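Local coordinates for protein glutaconate CoA-transferase subunit A (Acidaminococcus fermentans, PDB 1POI) that transfers coenzyme A from acetyl-CoA to glutaconate or (R)-2-hydroxyglutarate in the hydroxyglutarate pathway of glutamate degradation, at residues G17-L22 against P170-A175. Numbering follows the deposited sequence.
Sequences GDHIAL and PQVDVA
His-19 sets its imidazole across residues 170-172, which lead into strand 174-179; CG anti to the backbone N (chi1 176°) puts it there. The carbonyl O of Gln-171 sits over one ring face, 3.4 Å from His-19 CG and offset toward the rim. Val-172 CG2 packs beside the ND1-CE1 side of the ring, 3.6 Å from His-19 CE1, and Pro-170 CB lies near NE2. The other methyl of Val-172, CG1, rests 3.6 Å from Ala-21 CB. The backbone of His-19 is gripped as well. His-19 N gives a nearly straight 2.9 Å bond to Asp-173 OD2, on the anti side and 23° out of the carboxylate plane. His-19 O accepts Asp-173 N at 2.8 Å and a weak second bond from Val-174 N. With an alanine in place of His-19, a gap would probably open beside Val-172 and the Gln-171 carbonyl would lose its ring cover. Asp-18 OD1 and Asp-173 OD2, 3.3 Å apart, are two acceptors without a hydrogen bond, a probably unfavourable closeness eased by the salt bridge from Asp-173 to Lys-145. Asp-18 OD2 accepts the N-H of His-15 and has Val-174 CG2 at 3.6 Å. Beyond this, Ile-20 pairs with Val-174 and Ala-21 with Ala-175 in parallel register, Ala-21 N bonding Val-174 O at 3.0 Å. These pairings join strands 19-22 and 174-179 mid-sheet in the seven-stranded parallel sheet, order 4-3-2-1-5-6-7, of this CoA-transferase alpha/beta fold.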
loop_
_atom_site.group_PDB
_atom_site.type_symbol
_atom_site.label_atom_id
_atom_site.label_comp_id
_atom_site.label_asym_id
_atom_site.label_seq_id
_atom_site.Cartn_x
_atom_site.Cartn_y
_atom_site.Cartn_z
ATOM N N GLY A 17 -32.103 8.690 -29.649
ATOM C CA GLY A 17 -33.259 8.001 -29.092
ATOM C C GLY A 17 -32.968 7.487 -27.679
ATOM O O GLY A 17 -33.783 7.661 -26.760
ATOM N N ASP A 18 -31.775 6.922 -27.488
ATOM C CA ASP A 18 -31.342 6.377 -26.205
ATOM C C ASP A 18 -31.613 7.152 -24.931
ATOM O O ASP A 18 -31.571 8.388 -24.900
ATOM C CB ASP A 18 -29.859 6.127 -26.239
ATOM C CG ASP A 18 -29.522 4.882 -26.922
ATOM O OD1 ASP A 18 -30.348 3.960 -26.888
ATOM O OD2 ASP A 18 -28.416 4.794 -27.471
ATOM N N HIS A 19 -31.874 6.395 -23.874
ATOM C CA HIS A 19 -32.072 6.923 -22.529
ATOM C C HIS A 19 -30.685 6.654 -21.973
ATOM O O HIS A 19 -30.324 5.479 -21.785
ATOM C CB HIS A 19 -33.062 6.064 -21.739
ATOM C CG HIS A 19 -33.249 6.501 -20.316
ATOM N ND1 HIS A 19 -32.255 6.401 -19.365
ATOM C CD2 HIS A 19 -34.325 7.035 -19.682
ATOM C CE1 HIS A 19 -32.714 6.857 -18.208
ATOM N NE2 HIS A 19 -33.967 7.246 -18.374
ATOM N N ILE A 20 -29.890 7.711 -21.788
ATOM C CA ILE A 20 -28.519 7.568 -21.280
ATOM C C ILE A 20 -28.402 8.007 -19.832
ATOM O O ILE A 20 -29.324 8.609 -19.261
ATOM C CB ILE A 20 -27.505 8.460 -22.054
ATOM C CG1 ILE A 20 -27.940 9.922 -21.992
ATOM C CG2 ILE A 20 -27.317 7.982 -23.470
ATOM C CD1 ILE A 20 -26.904 10.853 -22.523
ATOM N N ALA A 21 -27.261 7.670 -19.243
ATOM C CA ALA A 21 -26.925 8.059 -17.879
ATOM C C ALA A 21 -25.404 8.339 -17.854
ATOM O O ALA A 21 -24.579 7.546 -18.353
ATOM C CB ALA A 21 -27.318 6.978 -16.887
ATOM N N LEU A 22 -25.056 9.526 -17.367
ATOM C CA LEU A 22 -23.660 9.941 -17.293
ATOM C C LEU A 22 -23.191 9.896 -15.846
ATOM O O LEU A 22 -23.903 10.344 -14.940
ATOM C CB LEU A 22 -23.497 11.355 -17.876
ATOM C CG LEU A 22 -23.847 11.505 -19.370
ATOM C CD1 LEU A 22 -24.078 12.948 -19.712
ATOM C CD2 LEU A 22 -22.772 10.916 -20.271
ATOM N N PRO A 170 -36.314 3.862 -13.795
ATOM C CA PRO A 170 -35.857 4.129 -15.156
ATOM C C PRO A 170 -35.133 2.973 -15.850
ATOM O O PRO A 170 -34.479 2.171 -15.200
ATOM C CB PRO A 170 -34.941 5.330 -14.958
ATOM C CG PRO A 170 -34.271 5.003 -13.669
ATOM C CD PRO A 170 -35.426 4.504 -12.809
ATOM N N GLN A 171 -35.256 2.898 -17.177
ATOM C CA GLN A 171 -34.613 1.863 -17.988
ATOM C C GLN A 171 -33.522 2.530 -18.810
ATOM O O GLN A 171 -33.775 3.179 -19.818
ATOM C CB GLN A 171 -35.637 1.201 -18.896
ATOM C CG GLN A 171 -36.761 0.559 -18.114
ATOM C CD GLN A 171 -37.648 -0.301 -18.977
ATOM O OE1 GLN A 171 -37.238 -1.375 -19.442
ATOM N NE2 GLN A 171 -38.875 0.161 -19.205
ATOM N N VAL A 172 -32.295 2.344 -18.372
ATOM C CA VAL A 172 -31.164 2.980 -18.986
ATOM C C VAL A 172 -30.529 2.149 -20.095
ATOM O O VAL A 172 -30.027 1.050 -19.855
ATOM C CB VAL A 172 -30.134 3.344 -17.873
ATOM C CG1 VAL A 172 -28.969 4.136 -18.451
ATOM C CG2 VAL A 172 -30.838 4.129 -16.747
ATOM N N ASP A 173 -30.494 2.706 -21.302
ATOM C CA ASP A 173 -29.928 2.008 -22.436
ATOM C C ASP A 173 -28.424 1.971 -22.363
ATOM O O ASP A 173 -27.836 0.900 -22.486
ATOM C CB ASP A 173 -30.377 2.652 -23.745
ATOM C CG ASP A 173 -31.867 2.566 -23.951
ATOM O OD1 ASP A 173 -32.434 1.472 -23.716
ATOM O OD2 ASP A 173 -32.478 3.581 -24.346
ATOM N N VAL A 174 -27.803 3.147 -22.234
ATOM C CA VAL A 174 -26.335 3.260 -22.132
ATOM C C VAL A 174 -25.918 4.030 -20.866
ATOM O O VAL A 174 -26.562 5.019 -20.452
ATOM C CB VAL A 174 -25.697 4.028 -23.309
ATOM C CG1 VAL A 174 -24.267 3.576 -23.519
ATOM C CG2 VAL A 174 -26.490 3.862 -24.559
ATOM N N ALA A 175 -24.835 3.566 -20.263
ATOM C CA ALA A 175 -24.277 4.205 -19.086
ATOM C C ALA A 175 -22.841 4.547 -19.457
ATOM O O ALA A 175 -22.122 3.697 -20.035
ATOM C CB ALA A 175 -24.294 3.273 -17.937
#